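Local coordinates for protein dITP/XTP pyrophosphatase (Staphylococcus aureus, PDB 4BNQ) that probably hydrolyses non-canonical purine nucleoside triphosphates such as XTP, dITP and ITP to monophosphates and diphosphate, keeping them out of DNA and RNA, at residues 48-53 with 65-69; 128-132 with 184-188; 2-8 with 23-29; 16-21 with 178-182; 85-89 with 100-104. One frame throughout, in Å; residues are numbered along the deposited sequence.

Contact 1. Residues 48-53 with 65-69. With PO4 (phosphate ion), chain C.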
# COMPACT_ATOMS: atom_id res chain seq x y z
N ASN A 48 -10.48 18.13 -0.63
CA ASN A 48 -10.72 18.49 0.76
C ASN A 48 -9.42 18.55 1.57
O ASN A 48 -9.24 19.45 2.39
CB ASN A 48 -11.74 17.56 1.40
CG ASN A 48 -13.15 17.88 0.97
OD1 ASN A 48 -13.46 19.03 0.65
ND2 ASN A 48 -14.02 16.88 0.96
N ALA A 49 -8.52 17.59 1.34
CA ALA A 49 -7.22 17.58 2.01
C ALA A 49 -6.36 18.80 1.65
O ALA A 49 -5.77 19.43 2.52
CB ALA A 49 -6.48 16.29 1.69
N ILE A 50 -6.31 19.14 0.37
CA ILE A 50 -5.58 20.30 -0.10
C ILE A 50 -6.09 21.59 0.55
O ILE A 50 -5.31 22.45 0.96
CB ILE A 50 -5.67 20.44 -1.63
CG1 ILE A 50 -4.87 19.32 -2.31
CG2 ILE A 50 -5.18 21.81 -2.09
CD1 ILE A 50 -4.93 19.35 -3.84
N LEU A 51 -7.41 21.72 0.66
CA LEU A 51 -7.97 22.92 1.26
C LEU A 51 -7.50 23.03 2.71
O LEU A 51 -7.14 24.10 3.18
CB LEU A 51 -9.52 22.91 1.17
CG LEU A 51 -10.18 23.11 -0.20
CD1 LEU A 51 -11.65 22.69 -0.16
CD2 LEU A 51 -10.08 24.56 -0.66
N LYS A 52 -7.48 21.91 3.43
CA LYS A 52 -7.08 21.98 4.83
C LYS A 52 -5.59 22.28 5.00
O LYS A 52 -5.23 23.15 5.79
CB LYS A 52 -7.54 20.74 5.61
CG LYS A 52 -9.08 20.70 5.84
CD LYS A 52 -9.56 19.41 6.52
CE LYS A 52 -9.43 18.21 5.59
NZ LYS A 52 -10.19 17.03 6.09
N SER A 53 -4.73 21.58 4.25
CA SER A 53 -3.29 21.77 4.43
C SER A 53 -2.85 23.16 3.99
O SER A 53 -2.05 23.81 4.68
CB SER A 53 -2.48 20.70 3.68
OG SER A 53 -2.74 20.78 2.30
N ILE A 65 0.61 18.90 7.21
CA ILE A 65 -0.15 17.93 6.44
C ILE A 65 -1.61 17.91 6.86
O ILE A 65 -1.95 18.20 8.00
CB ILE A 65 0.41 16.50 6.54
CG1 ILE A 65 0.31 15.98 7.97
CG2 ILE A 65 1.84 16.45 6.05
CD1 ILE A 65 0.71 14.50 8.12
N ALA A 66 -2.47 17.53 5.93
CA ALA A 66 -3.86 17.33 6.28
C ALA A 66 -4.29 15.98 5.73
O ALA A 66 -3.56 15.34 4.96
CB ALA A 66 -4.72 18.44 5.73
N ASP A 67 -5.48 15.55 6.14
CA ASP A 67 -5.97 14.22 5.88
C ASP A 67 -7.46 14.33 5.55
O ASP A 67 -8.22 14.95 6.30
CB ASP A 67 -5.74 13.37 7.13
CG ASP A 67 -6.38 11.98 7.05
OD1 ASP A 67 -7.58 11.85 6.71
OD2 ASP A 67 -5.69 11.00 7.37
N ASP A 68 -7.87 13.75 4.43
CA ASP A 68 -9.30 13.58 4.19
C ASP A 68 -9.56 12.15 3.79
O ASP A 68 -9.06 11.69 2.76
CB ASP A 68 -9.83 14.55 3.15
CG ASP A 68 -11.33 14.74 3.25
OD1 ASP A 68 -11.78 15.42 4.20
OD2 ASP A 68 -12.08 14.20 2.41
N SER A 69 -10.32 11.44 4.62
CA SER A 69 -10.51 10.01 4.46
C SER A 69 -12.00 9.68 4.46
O SER A 69 -12.82 10.46 4.91
CB SER A 69 -9.86 9.26 5.61
OG SER A 69 -8.48 9.57 5.74
P PO4 C . -10.67 16.55 9.62
O1 PO4 C . -9.31 15.88 9.36
O2 PO4 C . -11.65 15.51 10.11
O3 PO4 C . -11.18 17.13 8.32
O4 PO4 C . -10.52 17.64 10.64
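Lys-52 and Asp-68 form a salt bridge that ties a helix to a strand, NZ lying 2.9 Å from Asp-68 OD1. The carboxylate offers its anti lone pair, the one turned away from OD2. The same ammonium group donates to the carbonyl of the preceding residue, Lys-52 NZ to Asp-67 O at 2.9 Å, from a position tilted 32° out of the carbonyl plane. Two bonds therefore fix the end of a chain that bends at chi3 (-70°) to reach the strand. A phosphate ion, probably from the crystallisation liquor, is a third partner, but the very short distance between its oxygen O3 and NZ leaves the detail doubtful. Asn-48 flanks the carboxylate from the helix, its CB 3.4 Å from Asp-68 CG and its amide plane turned 67° from that of the carboxylate. Its ND2 is buried without a partner, while OD1 accepts from the backbone N of Gly-42. Further along, packing is tight and small: Ala-66 CB sits 3.6 Å from Lys-52 CB and 3.5 Å from Ala-49 O, and Ser-53 closes the row, its hydroxyl engaged with Ser-120 and Ser-122. Segment 48-53 of helix 45-60 runs roughly antiparallel to 65-69 of strand 64-73. The strand presents Asp-68, the predicted proton acceptor and magnesium ligand, beside Lys-52, as expected of a HAM1-family active site.

Contact 2. Residues 128-132 with 184-188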
# COMPACT_ATOMS: atom_id res chain seq x y z
N THR A 128 1.80 22.15 -3.25
CA THR A 128 1.14 21.13 -2.46
C THR A 128 1.27 19.76 -3.11
O THR A 128 1.14 19.62 -4.33
CB THR A 128 -0.32 21.46 -2.26
OG1 THR A 128 -0.42 22.66 -1.47
CG2 THR A 128 -1.02 20.32 -1.54
N LYS A 129 1.54 18.74 -2.29
CA LYS A 129 1.65 17.38 -2.81
C LYS A 129 0.69 16.42 -2.08
O LYS A 129 0.50 16.52 -0.86
CB LYS A 129 3.12 16.93 -2.73
CG LYS A 129 3.39 15.65 -3.50
CD LYS A 129 2.71 15.65 -4.88
CE LYS A 129 2.67 14.22 -5.47
NZ LYS A 129 4.02 13.59 -5.58
N VAL A 130 0.06 15.51 -2.83
CA VAL A 130 -0.94 14.59 -2.28
C VAL A 130 -0.54 13.12 -2.40
O VAL A 130 0.11 12.73 -3.38
CB VAL A 130 -2.32 14.77 -2.96
CG1 VAL A 130 -2.85 16.16 -2.70
CG2 VAL A 130 -2.22 14.51 -4.46
N PHE A 131 -0.95 12.31 -1.43
CA PHE A 131 -0.65 10.87 -1.42
C PHE A 131 -1.87 10.06 -0.98
O PHE A 131 -2.50 10.37 0.04
CB PHE A 131 0.50 10.58 -0.47
CG PHE A 131 1.70 11.47 -0.68
CD1 PHE A 131 1.77 12.72 -0.08
CD2 PHE A 131 2.75 11.05 -1.46
CE1 PHE A 131 2.88 13.52 -0.26
CE2 PHE A 131 3.86 11.87 -1.65
CZ PHE A 131 3.92 13.09 -1.05
N LYS A 132 -2.19 9.00 -1.72
CA LYS A 132 -3.39 8.21 -1.45
C LYS A 132 -3.10 6.80 -0.95
O LYS A 132 -2.28 6.09 -1.53
CB LYS A 132 -4.26 8.14 -2.71
CG LYS A 132 -5.48 7.25 -2.58
CD LYS A 132 -6.64 7.70 -3.48
CE LYS A 132 -6.36 7.51 -4.96
NZ LYS A 132 -7.55 7.87 -5.80
N LEU A 184 3.84 6.35 1.34
CA LEU A 184 4.16 7.12 0.15
C LEU A 184 4.73 8.48 0.53
O LEU A 184 5.66 8.98 -0.11
CB LEU A 184 2.93 7.29 -0.75
CG LEU A 184 2.32 6.03 -1.39
CD1 LEU A 184 0.90 6.31 -1.91
CD2 LEU A 184 3.21 5.52 -2.52
N LEU A 185 4.20 9.08 1.60
CA LEU A 185 4.73 10.37 2.08
C LEU A 185 6.16 10.22 2.56
O LEU A 185 7.04 10.98 2.17
CB LEU A 185 3.88 10.95 3.21
CG LEU A 185 4.47 12.19 3.90
CD1 LEU A 185 4.51 13.35 2.91
CD2 LEU A 185 3.67 12.59 5.15
N GLN A 186 6.39 9.24 3.44
CA GLN A 186 7.71 9.03 4.02
C GLN A 186 8.74 8.70 2.96
O GLN A 186 9.89 9.11 3.07
CB GLN A 186 7.67 7.98 5.13
CG GLN A 186 7.22 8.57 6.46
CD GLN A 186 6.93 7.52 7.51
OE1 GLN A 186 6.70 6.35 7.18
NE2 GLN A 186 6.95 7.93 8.77
N ALA A 187 8.31 7.97 1.93
CA ALA A 187 9.20 7.67 0.80
C ALA A 187 9.55 8.96 0.07
O ALA A 187 10.68 9.14 -0.36
CB ALA A 187 8.57 6.66 -0.15
N PHE A 188 8.56 9.83 -0.08
CA PHE A 188 8.76 11.13 -0.69
C PHE A 188 9.80 11.95 0.10
O PHE A 188 10.72 12.52 -0.47
CB PHE A 188 7.43 11.88 -0.76
CG PHE A 188 7.52 13.24 -1.39
CD1 PHE A 188 7.80 14.37 -0.62
CD2 PHE A 188 7.33 13.40 -2.76
CE1 PHE A 188 7.90 15.63 -1.21
CE2 PHE A 188 7.42 14.66 -3.35
CZ PHE A 188 7.70 15.78 -2.57
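Leu-184 O accepts the helical bond from Phe-188 N at 3.0 Å and is also approached by an aromatic carbon of the strand, Phe-131 CE2 at 3.7 Å. The ring of Phe-131 is the centre of this interface, which is otherwise apolar, and three helix residues surround it. Over one face lies the backbone of Leu-185: its CA stands 4.0 Å from the ring centroid and only 6° off the normal, a CH-pi contact. The CD1 branch of the same leucine reaches Phe-131 CE1 at 3.6 Å, while Leu-184 CB packs against CD2. At its far end the ring turns its edge to the face of Phe-188 in an offset edge-to-face pair, with centroids 5.4 Å apart and planes at 69°; Phe-131 CZ comes to 3.6 Å from Phe-188 CG. Phe-188 holds CG anti to its own backbone N (chi1 -179°), a torsion that carries the ring back toward the strand to meet that edge. Lys-129 CG approaches Phe-188 CE2 loosely, and the ammonium group of this lysine goes on to a salt bridge with Glu-190 of the second subunit. At the other end Leu-184 CD1 rests on Lys-132 O. Strand 126-139 of the antiparallel sheet and helix 177-191 are joined here by a plug of aromatic and aliphatic side chains. Ala-187 packs on its counterpart in the second subunit, so the sheet-on-helix layer also adjoins the dimer interface.

Contact 3. Residues 2-8 with 23-29. With PO4 (phosphate ion), chain C.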
# COMPACT_ATOMS: atom_id res chain seq x y z
N LYS A 2 12.37 17.31 15.63
CA LYS A 2 11.63 16.60 14.59
C LYS A 2 10.12 16.71 14.85
O LYS A 2 9.57 16.06 15.75
CB LYS A 2 12.06 15.13 14.53
CG LYS A 2 11.79 14.47 13.18
CD LYS A 2 11.85 12.94 13.26
CE LYS A 2 13.22 12.41 12.86
NZ LYS A 2 13.32 10.92 13.01
N GLU A 3 9.45 17.54 14.05
CA GLU A 3 8.06 17.91 14.30
C GLU A 3 7.21 17.82 13.05
O GLU A 3 7.66 18.20 11.96
CB GLU A 3 7.98 19.35 14.79
CG GLU A 3 7.95 19.53 16.28
CD GLU A 3 7.96 20.99 16.67
OE1 GLU A 3 7.88 21.86 15.76
OE2 GLU A 3 8.05 21.29 17.88
N ILE A 4 5.98 17.36 13.21
CA ILE A 4 5.02 17.44 12.12
C ILE A 4 3.68 18.03 12.58
O ILE A 4 3.10 17.59 13.57
CB ILE A 4 4.86 16.08 11.40
CG1 ILE A 4 4.09 16.26 10.10
CG2 ILE A 4 4.19 15.07 12.30
CD1 ILE A 4 4.09 15.03 9.23
N VAL A 5 3.22 19.06 11.88
CA VAL A 5 1.94 19.68 12.20
C VAL A 5 0.86 19.07 11.33
O VAL A 5 0.96 19.02 10.10
CB VAL A 5 1.99 21.20 11.99
CG1 VAL A 5 0.61 21.82 12.25
CG2 VAL A 5 3.09 21.84 12.88
N ILE A 6 -0.18 18.56 11.98
CA ILE A 6 -1.27 17.94 11.24
C ILE A 6 -2.56 18.77 11.31
O ILE A 6 -3.13 18.97 12.39
CB ILE A 6 -1.53 16.53 11.73
CG1 ILE A 6 -0.21 15.73 11.70
CG2 ILE A 6 -2.60 15.87 10.89
CD1 ILE A 6 -0.31 14.40 12.33
N ALA A 7 -3.01 19.25 10.16
CA ALA A 7 -4.16 20.15 10.10
C ALA A 7 -5.45 19.34 10.10
O ALA A 7 -6.22 19.35 9.14
CB ALA A 7 -4.08 21.02 8.90
N SER A 8 -5.68 18.62 11.20
CA SER A 8 -6.90 17.87 11.35
C SER A 8 -7.44 18.09 12.74
O SER A 8 -6.65 18.10 13.72
CB SER A 8 -6.63 16.38 11.16
OG SER A 8 -7.84 15.66 11.33
N ASP A 23 8.83 8.53 15.82
CA ASP A 23 10.04 9.33 15.94
C ASP A 23 9.76 10.83 15.87
O ASP A 23 10.68 11.65 15.96
CB ASP A 23 11.07 8.94 14.87
CG ASP A 23 11.70 7.58 15.14
OD1 ASP A 23 11.75 7.15 16.32
OD2 ASP A 23 12.16 6.93 14.16
N TYR A 24 8.50 11.21 15.72
CA TYR A 24 8.19 12.63 15.55
C TYR A 24 7.48 13.18 16.75
O TYR A 24 6.80 12.46 17.48
CB TYR A 24 7.32 12.87 14.33
CG TYR A 24 8.05 12.84 13.00
CD1 TYR A 24 8.39 11.63 12.38
CD2 TYR A 24 8.37 14.03 12.35
CE1 TYR A 24 9.04 11.62 11.16
CE2 TYR A 24 9.01 14.02 11.13
CZ TYR A 24 9.34 12.82 10.54
OH TYR A 24 9.99 12.84 9.33
N HIS A 25 7.63 14.48 16.95
CA HIS A 25 6.69 15.16 17.81
C HIS A 25 5.49 15.51 16.93
O HIS A 25 5.57 16.39 16.06
CB HIS A 25 7.27 16.41 18.46
CG HIS A 25 6.27 17.13 19.30
ND1 HIS A 25 6.25 18.52 19.44
CD2 HIS A 25 5.23 16.69 20.03
CE1 HIS A 25 5.27 18.87 20.21
NE2 HIS A 25 4.60 17.77 20.60
N VAL A 26 4.39 14.79 17.12
CA VAL A 26 3.20 15.00 16.31
C VAL A 26 2.38 16.11 16.96
O VAL A 26 2.02 16.02 18.13
CB VAL A 26 2.39 13.69 16.16
CG1 VAL A 26 0.98 13.96 15.68
CG2 VAL A 26 3.09 12.74 15.20
N ILE A 27 2.13 17.18 16.21
CA ILE A 27 1.37 18.32 16.72
C ILE A 27 0.04 18.43 15.96
O ILE A 27 0.03 18.72 14.76
CB ILE A 27 2.15 19.65 16.57
CG1 ILE A 27 3.46 19.60 17.34
CG2 ILE A 27 1.35 20.84 17.11
CD1 ILE A 27 4.27 20.89 17.28
N GLY A 28 -1.06 18.18 16.66
CA GLY A 28 -2.38 18.31 16.07
C GLY A 28 -2.75 19.79 15.97
O GLY A 28 -2.35 20.58 16.82
N ILE A 29 -3.51 20.17 14.95
CA ILE A 29 -3.85 21.58 14.77
C ILE A 29 -4.59 22.17 15.98
O ILE A 29 -4.46 23.37 16.25
CB ILE A 29 -4.67 21.82 13.51
CG1 ILE A 29 -4.56 23.28 13.09
CG2 ILE A 29 -6.13 21.41 13.72
CD1 ILE A 29 -3.20 23.66 12.65
P PO4 C . -10.67 16.55 9.62
O1 PO4 C . -9.31 15.88 9.36
O2 PO4 C . -11.65 15.51 10.11
O3 PO4 C . -11.18 17.13 8.32
O4 PO4 C . -10.52 17.64 10.64
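Lys-2 crosses the ring of Tyr-24 at about a right angle and lays its methylenes on one face. Its CD stands 3.5 Å from the ring centroid and almost exactly on the normal, a CH-pi contact, whereas NZ is too distant for more than a weak cation-pi attraction. The bend at chi3 (-95°) turns the ammonium group off the ring toward Asp-23, where NZ and OD2 remain 4.3 Å apart, beyond a salt bridge. On the neighbouring pair, Glu-3 and His-25 run side by side in the same direction; the carboxylate meets the imidazole at its edge, OE2 being 3.7 Å from ND1, while Ile-27 CG1 leans over a face of that imidazole. Val-5 shares this side of the sheet with Glu-3, His-25 and Ile-27. The other side carries Ile-4, parallel to Val-26 with their CG2 methyls 3.9 Å apart, and Ile-6, whose CD1 reaches Val-26 CG1 at 3.6 Å. These alignments follow from parallel pairing. Backbone bonds alternate between the strands, with Ile-27 N donating to Ile-4 O at 2.8 Å and Ile-6 N to Ile-27 O at 2.8 Å. Ala-7 centres an inverse gamma turn, after which Ser-8 OG faces a bound phosphate at a distance too short to trust in detail. Strands 3-6 and 25-28, linked by helix 11-20, make a beta-alpha-beta unit whose first strand leads into the predicted substrate-binding loop.

Contact 4. Residues 16-21 with 178-182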
# COMPACT_ATOMS: atom_id res chain seq x y z
N ASP A 16 -3.82 8.10 15.47
CA ASP A 16 -3.24 7.18 14.50
C ASP A 16 -1.91 7.71 14.03
O ASP A 16 -0.97 6.96 13.81
CB ASP A 16 -4.12 7.06 13.25
CG ASP A 16 -5.32 6.19 13.47
OD1 ASP A 16 -5.52 5.69 14.59
OD2 ASP A 16 -6.08 6.01 12.49
N PHE A 17 -1.85 9.02 13.83
CA PHE A 17 -0.64 9.61 13.29
C PHE A 17 0.50 9.49 14.29
O PHE A 17 1.66 9.36 13.89
CB PHE A 17 -0.86 11.07 12.89
CG PHE A 17 -1.54 11.22 11.56
CD1 PHE A 17 -0.93 10.76 10.40
CD2 PHE A 17 -2.79 11.81 11.46
CE1 PHE A 17 -1.56 10.89 9.16
CE2 PHE A 17 -3.43 11.94 10.22
CZ PHE A 17 -2.80 11.48 9.07
N LYS A 18 0.17 9.50 15.58
CA LYS A 18 1.20 9.39 16.61
C LYS A 18 1.82 7.99 16.60
O LYS A 18 3.03 7.86 16.74
CB LYS A 18 0.65 9.76 18.00
CG LYS A 18 0.52 11.27 18.19
CD LYS A 18 -0.06 11.65 19.56
CE LYS A 18 -1.46 11.11 19.72
NZ LYS A 18 -2.10 11.53 21.01
N VAL A 19 0.98 6.97 16.41
CA VAL A 19 1.44 5.59 16.22
C VAL A 19 2.37 5.47 15.00
O VAL A 19 3.42 4.84 15.08
CB VAL A 19 0.26 4.64 16.02
CG1 VAL A 19 0.77 3.21 15.68
CG2 VAL A 19 -0.63 4.64 17.27
N ILE A 20 1.98 6.10 13.90
CA ILE A 20 2.67 5.99 12.62
C ILE A 20 3.95 6.84 12.53
O ILE A 20 4.83 6.55 11.73
CB ILE A 20 1.70 6.38 11.48
CG1 ILE A 20 0.70 5.25 11.23
CG2 ILE A 20 2.41 6.66 10.17
CD1 ILE A 20 -0.54 5.75 10.50
N PHE A 21 4.06 7.89 13.34
CA PHE A 21 5.30 8.68 13.41
C PHE A 21 5.87 8.64 14.82
O PHE A 21 5.85 9.66 15.50
CB PHE A 21 5.02 10.16 13.12
CG PHE A 21 4.60 10.47 11.70
CD1 PHE A 21 5.52 10.44 10.66
CD2 PHE A 21 3.31 10.86 11.43
CE1 PHE A 21 5.13 10.76 9.36
CE2 PHE A 21 2.92 11.19 10.13
CZ PHE A 21 3.83 11.15 9.10
N ARG A 178 -4.49 4.87 6.08
CA ARG A 178 -3.69 6.02 6.47
C ARG A 178 -2.22 5.61 6.58
O ARG A 178 -1.34 6.37 6.21
CB ARG A 178 -4.21 6.58 7.80
CG ARG A 178 -3.56 7.87 8.27
CD ARG A 178 -4.57 8.75 9.05
NE ARG A 178 -5.59 7.95 9.70
CZ ARG A 178 -6.89 8.01 9.44
NH1 ARG A 178 -7.39 8.88 8.55
NH2 ARG A 178 -7.70 7.18 10.07
N ARG A 179 -1.94 4.41 7.08
CA ARG A 179 -0.57 3.91 7.07
C ARG A 179 -0.05 3.85 5.65
O ARG A 179 1.09 4.22 5.38
CB ARG A 179 -0.47 2.53 7.72
CG ARG A 179 0.88 1.86 7.52
CD ARG A 179 2.00 2.68 8.15
NE ARG A 179 3.33 2.22 7.75
CZ ARG A 179 4.13 1.50 8.51
NH1 ARG A 179 3.74 1.15 9.73
NH2 ARG A 179 5.32 1.12 8.06
N ASN A 180 -0.89 3.39 4.72
CA ASN A 180 -0.45 3.24 3.34
C ASN A 180 -0.16 4.58 2.66
O ASN A 180 0.79 4.69 1.90
CB ASN A 180 -1.46 2.45 2.50
CG ASN A 180 -1.41 0.97 2.81
OD1 ASN A 180 -0.41 0.47 3.29
ND2 ASN A 180 -2.51 0.27 2.53
N ALA A 181 -0.99 5.58 2.94
CA ALA A 181 -0.77 6.91 2.40
C ALA A 181 0.51 7.51 2.95
O ALA A 181 1.26 8.16 2.23
CB ALA A 181 -1.92 7.82 2.75
N ILE A 182 0.74 7.32 4.25
CA ILE A 182 1.90 7.91 4.89
C ILE A 182 3.19 7.25 4.39
O ILE A 182 4.22 7.91 4.32
CB ILE A 182 1.82 7.80 6.43
CG1 ILE A 182 0.72 8.71 6.96
CG2 ILE A 182 3.13 8.23 7.08
CD1 ILE A 182 1.00 10.20 6.78
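Arg-178 meets two side chains of helix 11-20 in different ways, one by charge and one by packing. Its NH2 donates to Asp-16 OD2 at 3.1 Å in a salt bridge, with the oxygen close to the guanidinium plane and approached on its anti side. NE adds a weak bond to the same oxygen at 3.4 Å. The stem of the arginine passes over a face of Phe-17, where CD comes to 3.3 Å from CZ, and bends at chi2 (148°) and chi3 (28°), away from the usual staggered values, bring the guanidinium round from this ring to the carboxylate. Next to the charged pair lies an apolar layer built on Ile-182. Its CD1 touches the rim of Phe-17, and its CG2 packs against Ile-20 CG2 at 3.5 Å and Phe-21 CZ at 3.6 Å. Ile-20 also extends CD1 over the backbone of Arg-179, 3.9 Å from its CA. The second shell fixes both ions: Lys-172 forms a further salt bridge with Asp-16 OD2, and Asp-67 binds Arg-178 through NH1, so each charged group has a second partner of opposite sign. The segments 16-20 and 178-182, from helices far apart in the chain, cross at -51°. Arg-178 and Lys-172 are both predicted substrate ligands, and their shared partner Asp-16 is consistent with a prearranged nucleotide pocket in this HAM1 enzyme.

Contact 5. Residues 85-89 with 100-104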
# COMPACT_ATOMS: atom_id res chain seq x y z
N ALA A 85 -17.82 11.61 6.90
CA ALA A 85 -17.79 12.23 8.24
C ALA A 85 -19.15 12.73 8.74
O ALA A 85 -19.41 12.74 9.95
CB ALA A 85 -16.76 13.36 8.30
N ARG A 86 -20.01 13.14 7.82
CA ARG A 86 -21.27 13.78 8.18
C ARG A 86 -22.43 13.04 7.53
O ARG A 86 -23.49 13.60 7.29
CB ARG A 86 -21.25 15.25 7.74
CG ARG A 86 -20.89 15.42 6.27
CD ARG A 86 -20.95 16.86 5.77
NE ARG A 86 -20.81 16.90 4.31
CZ ARG A 86 -19.65 17.02 3.66
NH1 ARG A 86 -18.51 17.13 4.34
NH2 ARG A 86 -19.63 17.03 2.34
N TYR A 87 -22.20 11.75 7.27
CA TYR A 87 -23.17 10.90 6.59
C TYR A 87 -24.59 11.02 7.13
O TYR A 87 -25.56 11.09 6.37
CB TYR A 87 -22.68 9.44 6.67
CG TYR A 87 -23.40 8.49 5.75
CD1 TYR A 87 -23.70 8.84 4.44
CD2 TYR A 87 -23.75 7.21 6.18
CE1 TYR A 87 -24.35 7.96 3.59
CE2 TYR A 87 -24.40 6.32 5.33
CZ TYR A 87 -24.69 6.70 4.03
OH TYR A 87 -25.34 5.83 3.19
N ALA A 88 -24.72 11.03 8.45
CA ALA A 88 -26.05 10.99 9.06
C ALA A 88 -26.55 12.38 9.44
O ALA A 88 -27.72 12.55 9.77
CB ALA A 88 -26.07 10.06 10.28
N GLY A 89 -25.66 13.37 9.40
CA GLY A 89 -26.01 14.74 9.73
C GLY A 89 -24.78 15.59 9.99
O GLY A 89 -23.67 15.09 9.98
N LYS A 100 -26.88 4.56 10.26
CA LYS A 100 -27.38 4.82 8.92
C LYS A 100 -26.81 3.86 7.88
O LYS A 100 -27.56 3.20 7.16
CB LYS A 100 -27.09 6.25 8.48
CG LYS A 100 -27.66 6.55 7.10
CD LYS A 100 -27.41 8.00 6.72
CE LYS A 100 -27.89 8.28 5.31
NZ LYS A 100 -27.67 9.71 4.98
N LEU A 101 -25.49 3.76 7.83
CA LEU A 101 -24.84 2.84 6.89
C LEU A 101 -25.34 1.41 7.08
O LEU A 101 -25.66 0.75 6.11
CB LEU A 101 -23.33 2.91 7.04
CG LEU A 101 -22.59 2.01 6.05
CD1 LEU A 101 -23.05 2.28 4.64
CD2 LEU A 101 -21.12 2.29 6.15
N LEU A 102 -25.41 0.95 8.33
CA LEU A 102 -25.92 -0.40 8.56
C LEU A 102 -27.37 -0.58 8.06
O LEU A 102 -27.67 -1.56 7.38
CB LEU A 102 -25.79 -0.79 10.04
CG LEU A 102 -24.36 -1.08 10.48
CD1 LEU A 102 -24.30 -1.40 11.96
CD2 LEU A 102 -23.84 -2.25 9.66
N ASN A 103 -28.25 0.37 8.39
CA ASN A 103 -29.65 0.32 7.96
C ASN A 103 -29.76 0.22 6.45
O ASN A 103 -30.51 -0.60 5.93
CB ASN A 103 -30.44 1.54 8.43
CG ASN A 103 -30.77 1.48 9.91
OD1 ASN A 103 -30.72 0.41 10.52
ND2 ASN A 103 -31.11 2.63 10.50
N LYS A 104 -28.99 1.06 5.76
CA LYS A 104 -28.99 1.05 4.30
C LYS A 104 -28.49 -0.25 3.68
O LYS A 104 -28.81 -0.55 2.54
CB LYS A 104 -28.22 2.26 3.76
CG LYS A 104 -28.91 3.58 4.01
CD LYS A 104 -28.60 4.58 2.90
CE LYS A 104 -28.61 3.91 1.53
NZ LYS A 104 -28.57 4.88 0.39
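Lys-100 lies across the ring of Tyr-87, and each step of its extended chain meets the tyrosine. CB is 4.1 Å from Tyr-87 CE2, and CG comes closer to that carbon, at 3.7 Å. CD stands over the same face, 3.9 Å from the ring centroid and 17° off the normal, a CH-pi contact. CE continues over the hydroxyl-bearing side, 3.8 Å from CZ. At the tip NZ hovers above the ring, 4.2 Å from the centroid, as a cation-pi pair, and also donates to the backbone Tyr-87 O at 2.9 Å. All four torsions are close to 180°, and this straight run carries the lysine from the helix to that carbonyl. The backbone of Leu-101 lies at the edge of the ring, and its CB packs near CE2, while Lys-104 CD rests against the tyrosine hydroxyl, which has a weak hydrogen bond to Glu-79. Tyr-87 also touches Tyr-151, a predicted substrate residue. The loop carrying Tyr-87 is thereby fastened to helix 94-104, and Asn-97 of that helix bonds the backbone at Ala-85 and Ala-88. Leu-101 packs on Leu-71 and Val-73 of strand 64-73, so the loop and helix 94-104 sit against that strand of the sheet.

Contacts 1, 3 and 4 are largely buried, and 1 and 3 both touch the phosphate. Contacts 2 and 5 are partly exposed and lie on opposite sides of the chain's centre. Contact 1 joins contact 3 through backbone bonds of Ile-65 with Val-5 and Ala-7, and contact 4 through the Asp-67 to Arg-178 salt bridge. Contacts 2 and 4 draw on the same helix, 177-191, one for aromatic packing, the other for a salt bridge beside an aliphatic and aromatic layer. Contact 3 is held by backbone pairing, the others chiefly by side chains. In contact 5 a lysine lies on a tyrosine face, where in contact 1 one pairs with a carboxylate; both also donate to backbone carbonyls.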